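Local coordinates for protein A-adding tRNA nucleotidyltransferase (PDB 4WBY) that adds the terminal adenosine to the 3' CC end of tRNA, using ATP and magnesium, and so completes the CCA terminus, at residues E323-Y328 and K390-N395; E262-E266 and L356-R360. All coordinates share one frame; numbering follows the deposited sequence.

Contact 1: E323-Y328 and K390-N395; sequences ENYEVY and KREIMN
A chi1 of 163° sets CG of Tyr328 anti to the backbone N and extends the ring toward Met394, whose chain, stretched out beyond CG, brings its terminal methyl onto that ring. Met394 CE lies almost on the ring normal, 3.3 Å from the centroid of the Tyr328 ring, which makes a CH-pi contact over the centre of the face. SD sits over the same face, in a Met-aromatic contact, and its second aromatic neighbour is Tyr325, which it meets at the ring edge. One face of Tyr325 is taken by the aliphatic root of Arg391, with CB of Arg391 3.9 Å from the Tyr325 centroid. The two short helical segments cross at 117°, and the start of helix 324-331 meets the C-terminal part of helix 380-394 in this all-helical C-terminal part of the chain, probably the tail of the seahorse-shaped enzyme. Here backbone and side chain exchange bonds in both directions. Asn324 ND2 gives a nearly straight bond (171°) to Met394 O at 2.9 Å, the acceptor lying close to the plane of the asparagine amide. In return Asn395 OD1 accepts Tyr325 N at 3.0 Å in its carbonyl plane, taking up an N-H of the first helical turn. Glu323, the N-cap residue of helix 324-331, brings OE2 to 2.9 Å from Arg391 NH1, over a face of the guanidinium, an ion pair held by charge alone because no N-H points at the oxygen. Across the contact, Lys390 NZ donates to Tyr328 OH at 3.0 Å, sharing this oxygen with Lys332, its stronger partner. Tyr355 of helix 349-359 packs on Tyr328, while Asn324 touches Leu354 and Leu359 of that helix.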
loop_
_atom_site.group_PDB
_atom_site.type_symbol
_atom_site.label_atom_id
_atom_site.label_comp_id
_atom_site.label_asym_id
_atom_site.label_seq_id
_atom_site.Cartn_x
_atom_site.Cartn_y
_atom_site.Cartn_z
ATOM N N GLU A 323 28.216 29.421 3.512
ATOM C CA GLU A 323 29.056 28.489 4.260
ATOM C C GLU A 323 28.256 27.273 4.717
ATOM O O GLU A 323 27.047 27.363 4.935
ATOM C CB GLU A 323 29.699 29.184 5.463
ATOM C CG GLU A 323 28.723 29.599 6.548
ATOM C CD GLU A 323 29.416 30.235 7.739
ATOM O OE1 GLU A 323 30.436 30.926 7.536
ATOM O OE2 GLU A 323 28.943 30.038 8.878
ATOM N N ASN A 324 28.942 26.142 4.863
ATOM C CA ASN A 324 28.289 24.874 5.184
ATOM C C ASN A 324 27.516 24.902 6.498
ATOM O O ASN A 324 26.490 24.236 6.632
ATOM C CB ASN A 324 29.320 23.743 5.230
ATOM C CG ASN A 324 29.921 23.449 3.873
ATOM O OD1 ASN A 324 29.358 23.811 2.843
ATOM N ND2 ASN A 324 31.070 22.784 3.867
ATOM N N TYR A 325 28.008 25.669 7.465
ATOM C CA TYR A 325 27.367 25.727 8.773
ATOM C C TYR A 325 25.979 26.350 8.682
ATOM O O TYR A 325 25.082 25.982 9.435
ATOM C CB TYR A 325 28.227 26.508 9.773
ATOM C CG TYR A 325 27.540 26.717 11.105
ATOM C CD1 TYR A 325 27.373 25.662 11.995
ATOM C CD2 TYR A 325 27.046 27.965 11.467
ATOM C CE1 TYR A 325 26.737 25.844 13.213
ATOM C CE2 TYR A 325 26.408 28.156 12.682
ATOM C CZ TYR A 325 26.256 27.092 13.550
ATOM O OH TYR A 325 25.624 27.276 14.759
ATOM N N GLU A 326 25.800 27.291 7.761
ATOM C CA GLU A 326 24.491 27.912 7.587
ATOM C C GLU A 326 23.513 26.899 7.002
ATOM O O GLU A 326 22.351 26.830 7.411
ATOM C CB GLU A 326 24.585 29.151 6.695
ATOM C CG GLU A 326 23.290 29.946 6.611
ATOM C CD GLU A 326 23.484 31.324 6.003
ATOM O OE1 GLU A 326 24.460 31.514 5.244
ATOM O OE2 GLU A 326 22.661 32.219 6.291
ATOM N N VAL A 327 23.988 26.114 6.042
ATOM C CA VAL A 327 23.186 25.038 5.473
ATOM C C VAL A 327 22.782 24.071 6.583
ATOM O O VAL A 327 21.615 23.673 6.693
ATOM C CB VAL A 327 23.951 24.288 4.362
ATOM C CG1 VAL A 327 23.154 23.096 3.866
ATOM C CG2 VAL A 327 24.268 25.230 3.202
ATOM N N TYR A 328 23.751 23.720 7.427
ATOM C CA TYR A 328 23.505 22.814 8.545
ATOM C C TYR A 328 22.452 23.369 9.499
ATOM O O TYR A 328 21.547 22.648 9.915
ATOM C CB TYR A 328 24.814 22.533 9.293
ATOM C CG TYR A 328 24.649 21.950 10.682
ATOM C CD1 TYR A 328 24.450 20.587 10.870
ATOM C CD2 TYR A 328 24.714 22.762 11.807
ATOM C CE1 TYR A 328 24.309 20.054 12.141
ATOM C CE2 TYR A 328 24.572 22.237 13.081
ATOM C CZ TYR A 328 24.370 20.884 13.241
ATOM O OH TYR A 328 24.233 20.363 14.510
ATOM N N LYS A 390 31.749 23.388 15.978
ATOM C CA LYS A 390 31.179 22.681 14.836
ATOM C C LYS A 390 31.359 23.489 13.558
ATOM O O LYS A 390 31.816 22.970 12.539
ATOM C CB LYS A 390 29.692 22.401 15.060
ATOM C CG LYS A 390 29.386 21.271 16.023
ATOM C CD LYS A 390 27.885 21.041 16.089
ATOM C CE LYS A 390 27.541 19.727 16.757
ATOM N NZ LYS A 390 26.069 19.508 16.788
ATOM N N ARG A 391 30.985 24.764 13.634
ATOM C CA ARG A 391 31.077 25.701 12.519
ATOM C C ARG A 391 32.457 25.694 11.865
ATOM O O ARG A 391 32.573 25.753 10.642
ATOM C CB ARG A 391 30.731 27.112 13.005
ATOM C CG ARG A 391 30.917 28.215 11.977
ATOM C CD ARG A 391 30.856 29.579 12.651
ATOM N NE ARG A 391 31.116 30.677 11.724
ATOM C CZ ARG A 391 30.173 31.447 11.194
ATOM N NH1 ARG A 391 28.898 31.242 11.498
ATOM N NH2 ARG A 391 30.501 32.424 10.357
ATOM N N GLU A 392 33.498 25.605 12.686
ATOM C CA GLU A 392 34.864 25.606 12.180
ATOM C C GLU A 392 35.159 24.351 11.368
ATOM O O GLU A 392 35.818 24.412 10.328
ATOM C CB GLU A 392 35.862 25.730 13.333
ATOM C CG GLU A 392 35.500 26.801 14.348
ATOM C CD GLU A 392 35.156 28.131 13.701
ATOM O OE1 GLU A 392 35.871 28.548 12.765
ATOM O OE2 GLU A 392 34.162 28.757 14.130
ATOM N N ILE A 393 34.661 23.215 11.847
ATOM C CA ILE A 393 34.902 21.936 11.189
ATOM C C ILE A 393 34.142 21.814 9.870
ATOM O O ILE A 393 34.728 21.478 8.840
ATOM C CB ILE A 393 34.512 20.758 12.104
ATOM C CG1 ILE A 393 35.305 20.816 13.411
ATOM C CG2 ILE A 393 34.738 19.429 11.395
ATOM C CD1 ILE A 393 34.970 19.708 14.381
ATOM N N MET A 394 32.841 22.093 9.907
ATOM C CA MET A 394 31.974 21.925 8.741
ATOM C C MET A 394 32.413 22.753 7.540
ATOM O O MET A 394 32.372 22.283 6.404
ATOM C CB MET A 394 30.531 22.291 9.089
ATOM C CG MET A 394 29.903 21.426 10.151
ATOM S SD MET A 394 28.195 21.914 10.431
ATOM C CE MET A 394 27.786 20.880 11.838
ATOM N N ASN A 395 32.827 23.989 7.796
ATOM C CA ASN A 395 33.194 24.899 6.721
ATOM C C ASN A 395 34.496 24.499 6.025
ATOM O O ASN A 395 34.855 25.069 4.993
ATOM C CB ASN A 395 33.293 26.330 7.257
ATOM C CG ASN A 395 31.950 26.872 7.725
ATOM O OD1 ASN A 395 30.891 26.366 7.340
ATOM N ND2 ASN A 395 31.987 27.910 8.553
#

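Contact 2: E262-E266 and L356-R360; sequences EFSEE and LEKLR
At Phe263 the backbone leaves helical geometry just after helix 243-262 and turns back, Glu266 N bonding Phe263 O, while CA of Phe263 stays 9.2 Å from CA of Leu356, a gap that side chains bridge. The main bridge is a two-pronged salt bridge in which Arg360 grips Glu266 end-on: NH1 of Arg360 reaches OE1 of Glu266 at 2.8 Å, and NH2 of Arg360 reaches OE2 of Glu266 at 2.6 Å. Both carboxylate oxygens are met on their syn sides, although the two planar groups are turned 33° from each other. With CG of Arg360 between the backbone N and the carbonyl carbon (chi1 68°) and the chain extended to NE, the guanidinium points at the loop while NE donates to Leu356 O at 2.8 Å; CD2 of Leu356 lies over one face of the group. Bonds at all three nitrogens therefore fix its rotation. This clasp joins the loop between helices 243-262 and 271-278 to helix 349-359 at the wider, pi-type turn of residues 356-359, within the C-terminal helical region. Phe263 adds the apolar part: its CZ touches CB of Leu356 at 3.9 Å, CG of Glu357 comes to its edge, and NH2 of Arg360 lies 3.3 Å from CD1 of Phe263. The Phe263 ring also meets Trp258 edge-to-face, and the ring of His259, while Glu357 OE1 is paired with Lys353.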
loop_
_atom_site.group_PDB
_atom_site.type_symbol
_atom_site.label_atom_id
_atom_site.label_comp_id
_atom_site.label_asym_id
_atom_site.label_seq_id
_atom_site.Cartn_x
_atom_site.Cartn_y
_atom_site.Cartn_z
ATOM N N GLU A 262 20.999 4.395 0.327
ATOM C CA GLU A 262 22.137 4.952 1.051
ATOM C C GLU A 262 21.891 5.092 2.550
ATOM O O GLU A 262 22.840 5.130 3.336
ATOM C CB GLU A 262 22.512 6.314 0.463
ATOM C CG GLU A 262 22.955 6.255 -0.990
ATOM C CD GLU A 262 24.257 5.496 -1.178
ATOM O OE1 GLU A 262 25.118 5.554 -0.274
ATOM O OE2 GLU A 262 24.420 4.835 -2.226
ATOM N N PHE A 263 20.624 5.174 2.947
ATOM C CA PHE A 263 20.278 5.330 4.355
ATOM C C PHE A 263 19.163 4.373 4.769
ATOM O O PHE A 263 18.101 4.799 5.213
ATOM C CB PHE A 263 19.874 6.778 4.633
ATOM C CG PHE A 263 20.919 7.777 4.230
ATOM C CD1 PHE A 263 22.014 8.015 5.041
ATOM C CD2 PHE A 263 20.817 8.464 3.034
ATOM C CE1 PHE A 263 22.985 8.929 4.671
ATOM C CE2 PHE A 263 21.785 9.381 2.659
ATOM C CZ PHE A 263 22.869 9.613 3.478
ATOM N N SER A 264 19.427 3.074 4.643
ATOM C CA SER A 264 18.407 2.045 4.843
ATOM C C SER A 264 17.798 2.037 6.247
ATOM O O SER A 264 16.653 1.618 6.428
ATOM C CB SER A 264 18.991 0.664 4.536
ATOM O OG SER A 264 19.985 0.308 5.482
ATOM N N GLU A 265 18.556 2.495 7.237
ATOM C CA GLU A 265 18.069 2.526 8.613
ATOM C C GLU A 265 17.209 3.758 8.887
ATOM O O GLU A 265 16.684 3.926 9.988
ATOM C CB GLU A 265 19.241 2.481 9.599
ATOM C CG GLU A 265 19.996 1.158 9.615
ATOM C CD GLU A 265 21.219 1.194 10.520
ATOM O OE1 GLU A 265 21.924 2.225 10.533
ATOM O OE2 GLU A 265 21.471 0.189 11.219
ATOM N N GLU A 266 17.063 4.617 7.883
ATOM C CA GLU A 266 16.332 5.867 8.055
ATOM C C GLU A 266 15.181 5.997 7.078
ATOM O O GLU A 266 14.695 7.098 6.818
ATOM C CB GLU A 266 17.266 7.057 7.886
ATOM C CG GLU A 266 18.447 7.067 8.830
ATOM C CD GLU A 266 19.322 8.277 8.600
ATOM O OE1 GLU A 266 18.803 9.410 8.699
ATOM O OE2 GLU A 266 20.519 8.096 8.295
ATOM N N LEU A 356 23.358 15.414 4.572
ATOM C CA LEU A 356 23.027 14.042 4.943
ATOM C C LEU A 356 24.256 13.155 5.057
ATOM O O LEU A 356 24.341 12.313 5.952
ATOM C CB LEU A 356 22.050 13.438 3.930
ATOM C CG LEU A 356 20.597 13.892 4.048
ATOM C CD1 LEU A 356 19.772 13.323 2.907
ATOM C CD2 LEU A 356 20.019 13.466 5.390
ATOM N N GLU A 357 25.210 13.351 4.154
ATOM C CA GLU A 357 26.374 12.478 4.092
ATOM C C GLU A 357 27.523 12.938 4.987
ATOM O O GLU A 357 28.284 12.110 5.481
ATOM C CB GLU A 357 26.862 12.359 2.645
ATOM C CG GLU A 357 25.892 11.626 1.725
ATOM C CD GLU A 357 26.404 11.522 0.302
ATOM O OE1 GLU A 357 27.192 12.400 -0.112
ATOM O OE2 GLU A 357 26.023 10.563 -0.404
ATOM N N LYS A 358 27.648 14.244 5.207
ATOM C CA LYS A 358 28.811 14.782 5.917
ATOM C C LYS A 358 28.485 15.678 7.117
ATOM O O LYS A 358 28.952 15.427 8.229
ATOM C CB LYS A 358 29.696 15.570 4.945
ATOM C CG LYS A 358 30.245 14.759 3.780
ATOM C CD LYS A 358 31.224 13.698 4.247
ATOM C CE LYS A 358 31.816 12.944 3.067
ATOM N NZ LYS A 358 32.762 11.879 3.504
ATOM N N LEU A 359 27.699 16.726 6.887
ATOM C CA LEU A 359 27.543 17.797 7.871
ATOM C C LEU A 359 26.886 17.355 9.180
ATOM O O LEU A 359 27.318 17.755 10.263
ATOM C CB LEU A 359 26.745 18.954 7.266
ATOM C CG LEU A 359 27.314 19.559 5.981
ATOM C CD1 LEU A 359 26.534 20.808 5.594
ATOM C CD2 LEU A 359 28.793 19.871 6.138
ATOM N N ARG A 360 25.847 16.531 9.083
ATOM C CA ARG A 360 25.112 16.104 10.269
ATOM C C ARG A 360 25.911 15.114 11.113
ATOM O O ARG A 360 25.561 14.850 12.265
ATOM C CB ARG A 360 23.775 15.478 9.875
ATOM C CG ARG A 360 23.904 14.153 9.147
ATOM C CD ARG A 360 22.544 13.513 8.939
ATOM N NE ARG A 360 22.631 12.267 8.181
ATOM C CZ ARG A 360 21.729 11.296 8.243
ATOM N NH1 ARG A 360 20.671 11.422 9.035
ATOM N NH2 ARG A 360 21.885 10.196 7.520
#

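Overall arrangement
Both contacts lie on the C-terminal helical part, with centres about 17 Å apart and away from the ATP and magnesium sites. Contact 1, partly buried, has a Met-aromatic core in which Met394 and Tyr328 are covered, with polar bonds around it between helices 324-331 and 380-394. Contact 2 is a surface contact that joins a salt bridge to the packing of one phenylalanine ring. Helix 349-359 connects them: Leu356 and the adjoining Arg360 serve contact 2, while Leu359 O lies 3.5 Å from Met394 CE of contact 1. In sequence the two contacts interleave, a segment of one lying between the segments of the other.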